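Local coordinates for transferrin binding protein B (Actinobacillus suis, PDB 3PQU) that probably binds host transferrin as a surface lipoprotein of the outer membrane, helping the bacterium to acquire iron, at residues 89-92 with 93-97; 371-374 with 375-379. One frame throughout, in Å; residues are numbered along the deposited sequence.

Contact 1 of 2, residues 89-92 with 93-97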
loop_
_atom_site.group_PDB
_atom_site.type_symbol
_atom_site.label_atom_id
_atom_site.label_comp_id
_atom_site.label_asym_id
_atom_site.label_seq_id
_atom_site.Cartn_x
_atom_site.Cartn_y
_atom_site.Cartn_z
ATOM N N PRO A 89 -13.554 8.492 -4.261
ATOM C CA PRO A 89 -12.823 9.492 -5.059
ATOM C C PRO A 89 -13.733 10.265 -6.011
ATOM O O PRO A 89 -14.561 9.645 -6.670
ATOM C CB PRO A 89 -11.819 8.641 -5.866
ATOM C CG PRO A 89 -11.601 7.413 -5.027
ATOM C CD PRO A 89 -12.925 7.157 -4.304
ATOM N N HIS A 90 -13.574 11.590 -6.078
ATOM C CA HIS A 90 -14.337 12.439 -6.997
ATOM C C HIS A 90 -15.865 12.549 -6.735
ATOM O O HIS A 90 -16.549 13.311 -7.416
ATOM C CB HIS A 90 -14.050 12.039 -8.455
ATOM C CG HIS A 90 -12.620 12.240 -8.859
ATOM N ND1 HIS A 90 -12.116 13.467 -9.225
ATOM C CD2 HIS A 90 -11.576 11.376 -8.919
ATOM C CE1 HIS A 90 -10.830 13.352 -9.507
ATOM N NE2 HIS A 90 -10.480 12.091 -9.334
ATOM N N LEU A 91 -16.404 11.817 -5.760
ATOM C CA LEU A 91 -17.858 11.837 -5.538
ATOM C C LEU A 91 -18.383 13.260 -5.261
ATOM O O LEU A 91 -19.395 13.689 -5.821
ATOM C CB LEU A 91 -18.276 10.871 -4.421
ATOM C CG LEU A 91 -19.800 10.766 -4.215
ATOM C CD1 LEU A 91 -20.488 10.162 -5.452
ATOM C CD2 LEU A 91 -20.195 9.987 -2.955
ATOM N N LYS A 92 -17.679 13.986 -4.406
ATOM C CA LYS A 92 -18.028 15.362 -4.071
ATOM C C LYS A 92 -17.904 16.267 -5.293
ATOM O O LYS A 92 -18.792 17.078 -5.567
ATOM C CB LYS A 92 -17.134 15.887 -2.944
ATOM C CG LYS A 92 -17.256 17.391 -2.699
ATOM C CD LYS A 92 -18.381 17.722 -1.728
ATOM C CE LYS A 92 -18.612 19.232 -1.631
ATOM N NZ LYS A 92 -17.334 20.004 -1.562
ATOM N N GLU A 93 -16.801 16.134 -6.025
ATOM C CA GLU A 93 -16.591 16.903 -7.245
ATOM C C GLU A 93 -17.736 16.693 -8.233
ATOM O O GLU A 93 -18.231 17.650 -8.803
ATOM C CB GLU A 93 -15.291 16.490 -7.943
ATOM C CG GLU A 93 -14.055 17.293 -7.612
ATOM C CD GLU A 93 -12.831 16.785 -8.383
ATOM O OE1 GLU A 93 -13.000 16.227 -9.495
ATOM O OE2 GLU A 93 -11.700 16.938 -7.877
ATOM N N LEU A 94 -18.106 15.439 -8.480
ATOM C CA LEU A 94 -19.180 15.122 -9.427
ATOM C C LEU A 94 -20.525 15.709 -8.962
ATOM O O LEU A 94 -21.279 16.270 -9.762
ATOM C CB LEU A 94 -19.304 13.604 -9.615
ATOM C CG LEU A 94 -18.152 12.880 -10.340
ATOM C CD1 LEU A 94 -18.418 11.389 -10.387
ATOM C CD2 LEU A 94 -17.963 13.413 -11.765
ATOM N N ASN A 95 -20.811 15.587 -7.671
ATOM C CA ASN A 95 -22.005 16.215 -7.078
ATOM C C ASN A 95 -22.059 17.733 -7.207
ATOM O O ASN A 95 -23.123 18.286 -7.487
ATOM C CB ASN A 95 -22.206 15.787 -5.621
ATOM C CG ASN A 95 -22.959 14.467 -5.512
ATOM O OD1 ASN A 95 -24.134 14.385 -5.874
ATOM N ND2 ASN A 95 -22.284 13.426 -5.037
ATOM N N ASP A 96 -20.922 18.404 -7.033
ATOM C CA ASP A 96 -20.895 19.860 -7.145
ATOM C C ASP A 96 -21.200 20.357 -8.558
ATOM O O ASP A 96 -21.797 21.393 -8.701
ATOM C CB ASP A 96 -19.556 20.448 -6.673
ATOM C CG ASP A 96 -19.322 20.263 -5.172
ATOM O OD1 ASP A 96 -20.270 19.863 -4.455
ATOM O OD2 ASP A 96 -18.181 20.504 -4.720
ATOM N N LYS A 97 -20.791 19.632 -9.598
ATOM C CA LYS A 97 -20.966 20.129 -10.968
ATOM C C LYS A 97 -22.152 19.518 -11.752
ATOM O O LYS A 97 -22.402 19.875 -12.910
ATOM C CB LYS A 97 -19.678 19.930 -11.789
ATOM C CG LYS A 97 -19.364 18.471 -12.144
ATOM C CD LYS A 97 -17.991 18.373 -12.860
ATOM C CE LYS A 97 -17.627 16.935 -13.221
ATOM N NZ LYS A 97 -18.614 16.258 -14.139
#

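Contact 2 of 2, residues 371-374 with 375-379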
loop_
_atom_site.group_PDB
_atom_site.type_symbol
_atom_site.label_atom_id
_atom_site.label_comp_id
_atom_site.label_asym_id
_atom_site.label_seq_id
_atom_site.Cartn_x
_atom_site.Cartn_y
_atom_site.Cartn_z
ATOM N N ALA A 371 18.061 6.060 1.603
ATOM C CA ALA A 371 19.466 5.703 1.493
ATOM C C ALA A 371 20.306 6.932 1.177
ATOM O O ALA A 371 19.790 7.945 0.702
ATOM C CB ALA A 371 19.662 4.620 0.438
ATOM N N GLY A 372 21.602 6.844 1.442
ATOM C CA GLY A 372 22.484 7.966 1.181
ATOM C C GLY A 372 23.946 7.582 1.294
ATOM O O GLY A 372 24.278 6.454 1.662
ATOM N N VAL A 373 24.818 8.531 0.976
ATOM C CA VAL A 373 26.251 8.279 0.937
ATOM C C VAL A 373 26.846 8.151 2.337
ATOM O O VAL A 373 27.883 7.524 2.512
ATOM C CB VAL A 373 26.999 9.389 0.148
ATOM C CG1 VAL A 373 26.464 9.479 -1.278
ATOM C CG2 VAL A 373 26.872 10.740 0.852
ATOM N N ASN A 374 26.182 8.739 3.329
ATOM C CA ASN A 374 26.692 8.754 4.699
ATOM C C ASN A 374 26.202 7.585 5.553
ATOM O O ASN A 374 25.349 6.801 5.127
ATOM C CB ASN A 374 26.328 10.074 5.378
ATOM C CG ASN A 374 27.008 11.261 4.735
ATOM O OD1 ASN A 374 28.165 11.176 4.326
ATOM N ND2 ASN A 374 26.295 12.379 4.646
ATOM N N PHE A 375 26.753 7.473 6.760
ATOM C CA PHE A 375 26.314 6.460 7.714
ATOM C C PHE A 375 24.836 6.631 8.028
ATOM O O PHE A 375 24.073 5.675 7.977
ATOM C CB PHE A 375 27.124 6.529 9.005
ATOM C CG PHE A 375 26.614 5.614 10.081
ATOM C CD1 PHE A 375 26.826 4.246 9.999
ATOM C CD2 PHE A 375 25.916 6.118 11.169
ATOM C CE1 PHE A 375 26.358 3.397 10.984
ATOM C CE2 PHE A 375 25.445 5.276 12.162
ATOM C CZ PHE A 375 25.667 3.912 12.071
ATOM N N LYS A 376 24.446 7.852 8.379
ATOM C CA LYS A 376 23.037 8.208 8.439
ATOM C C LYS A 376 22.850 9.466 7.600
ATOM O O LYS A 376 23.762 10.285 7.498
ATOM C CB LYS A 376 22.551 8.379 9.883
ATOM C CG LYS A 376 22.922 9.679 10.568
ATOM C CD LYS A 376 22.386 9.685 12.001
ATOM C CE LYS A 376 22.512 11.050 12.668
ATOM N NZ LYS A 376 22.156 10.976 14.114
ATOM N N ASN A 377 21.683 9.602 6.977
ATOM C CA ASN A 377 21.470 10.646 5.984
ATOM C C ASN A 377 20.183 11.411 6.225
ATOM O O ASN A 377 19.161 10.827 6.570
ATOM C CB ASN A 377 21.462 10.026 4.585
ATOM C CG ASN A 377 22.743 9.268 4.287
ATOM O OD1 ASN A 377 23.720 9.846 3.813
ATOM N ND2 ASN A 377 22.752 7.969 4.585
ATOM N N SER A 378 20.239 12.724 6.042
ATOM C CA SER A 378 19.060 13.560 6.206
ATOM C C SER A 378 18.395 13.856 4.864
ATOM O O SER A 378 19.065 14.158 3.878
ATOM C CB SER A 378 19.428 14.866 6.907
ATOM O OG SER A 378 18.298 15.716 7.001
ATOM N N LYS A 379 17.072 13.766 4.840
ATOM C CA LYS A 379 16.305 14.054 3.639
ATOM C C LYS A 379 15.272 15.133 3.935
ATOM O O LYS A 379 14.590 15.089 4.963
ATOM C CB LYS A 379 15.604 12.789 3.135
ATOM C CG LYS A 379 16.524 11.597 2.930
ATOM C CD LYS A 379 17.533 11.836 1.817
ATOM C CE LYS A 379 18.379 10.593 1.580
ATOM N NZ LYS A 379 19.298 10.765 0.424
#

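Contact 1 of 2, residues 89-92 with 93-97
The short helix 91-97 of the N-lobe handle begins here, with His-90 at its N-cap position and bonded to the first turn through both backbone and ring. His-90 O accepts from Leu-94 N at 2.8 Å, the first of the i to i+4 bonds that wind the helix. The imidazole, set beside its own backbone N by chi1 of -63°, lies alongside the Glu-93 side chain and points the same way. His-90 ND1 donates to Glu-93 OE1 at 2.9 Å, with the oxygen in the ring plane but the donor well above the carboxylate plane; the two planes stand 76° apart. With His-90 NE2 bonded to Glu-45 as well, the ring is held by both nitrogens between two carboxylates, which would probably favour a positively charged imidazole. Leu-91 O takes two bonds from one residue: Asn-95 N at 3.0 Å and, weakly, Asn-95 ND2, whose amide runs beside the Leu-91 side chain. On another flank, Lys-92, bent at chi2 and chi4, runs across the Asp-96 side chain, giving a weak salt bridge from Lys-92 NZ to Asp-96 OD2 at 3.3 Å. Helix 91-97 rests on the five-stranded handle sheet: Leu-91 and Leu-94 touch Val-126 of strand 121-128, Leu-91 and Asn-95 meet Ile-103 of strand 103-105, and His-90 stacks on Tyr-152 of strand 150-157.

Contact 2 of 2, residues 371-374 with 375-379
Residues 371-374 form an irregular connection that turns back over the beginning of strand 376-383, their end-to-end direction lying 124° from that of 375-379. Where the loop folds back, the CA atoms of Gly-372 and Asn-377 come within 5.6 Å. Asn-377, largely buried, fills the inside of the turn. Its CB points toward the loop, and chi1 of -57° leaves the amide where it can bond twice to the backbone of Asn-374. Asn-374 N donates to Asn-377 OD1 at 2.7 Å, in the carbonyl plane and on a lone pair. The return bond, from Asn-377 ND2 to Asn-374 O at 2.9 Å, is less well aligned, since the donor sits above the plane of the backbone carbonyl. Both ends of the amide are thus used, which fixes its rotation. Gly-372 passes close by, its CA 3.4 Å from Asn-377 CG. The side chain of Asn-374 crosses that of Asn-377 with the amide planes only 5° apart, its CB lying 3.1 Å from Asn-377 OD1. Farther along the strand, Lys-379 bends at chi2 and then extends, bringing NZ within 2.9 Å of Ala-371 O for a hydrogen bond that ties down the start of the loop. Strand 376-383 pairs antiparallel with 386-393 in the C-lobe handle sheet, where Asn-377 bonds to Ala-392 and Lys-379 to Ala-390 through the backbone. Phe-375 packs against Cys-393 and Cys-394, which form a disulfide, while Lys-376 NZ reaches Ala-457 O.

How the contacts relate
Contact 1 comes first along the chain, in the N-lobe handle, and contact 2 follows in the C-lobe handle; residues 89-97 and 371-379 thus mark corresponding domains of a two-lobed protein. Their centres lie 42 Å apart and their nearest atoms about 29 Å, so neither touches the other, and each is about 25 Å from the centre of the chain. They share no sheet: helix 91-97 lies against the five-stranded sheet of its handle, whereas strand 376-383 belongs to a separate antiparallel sheet. Both lie at the surface, one being the short helix with its N-cap, the other the loop running into a strand.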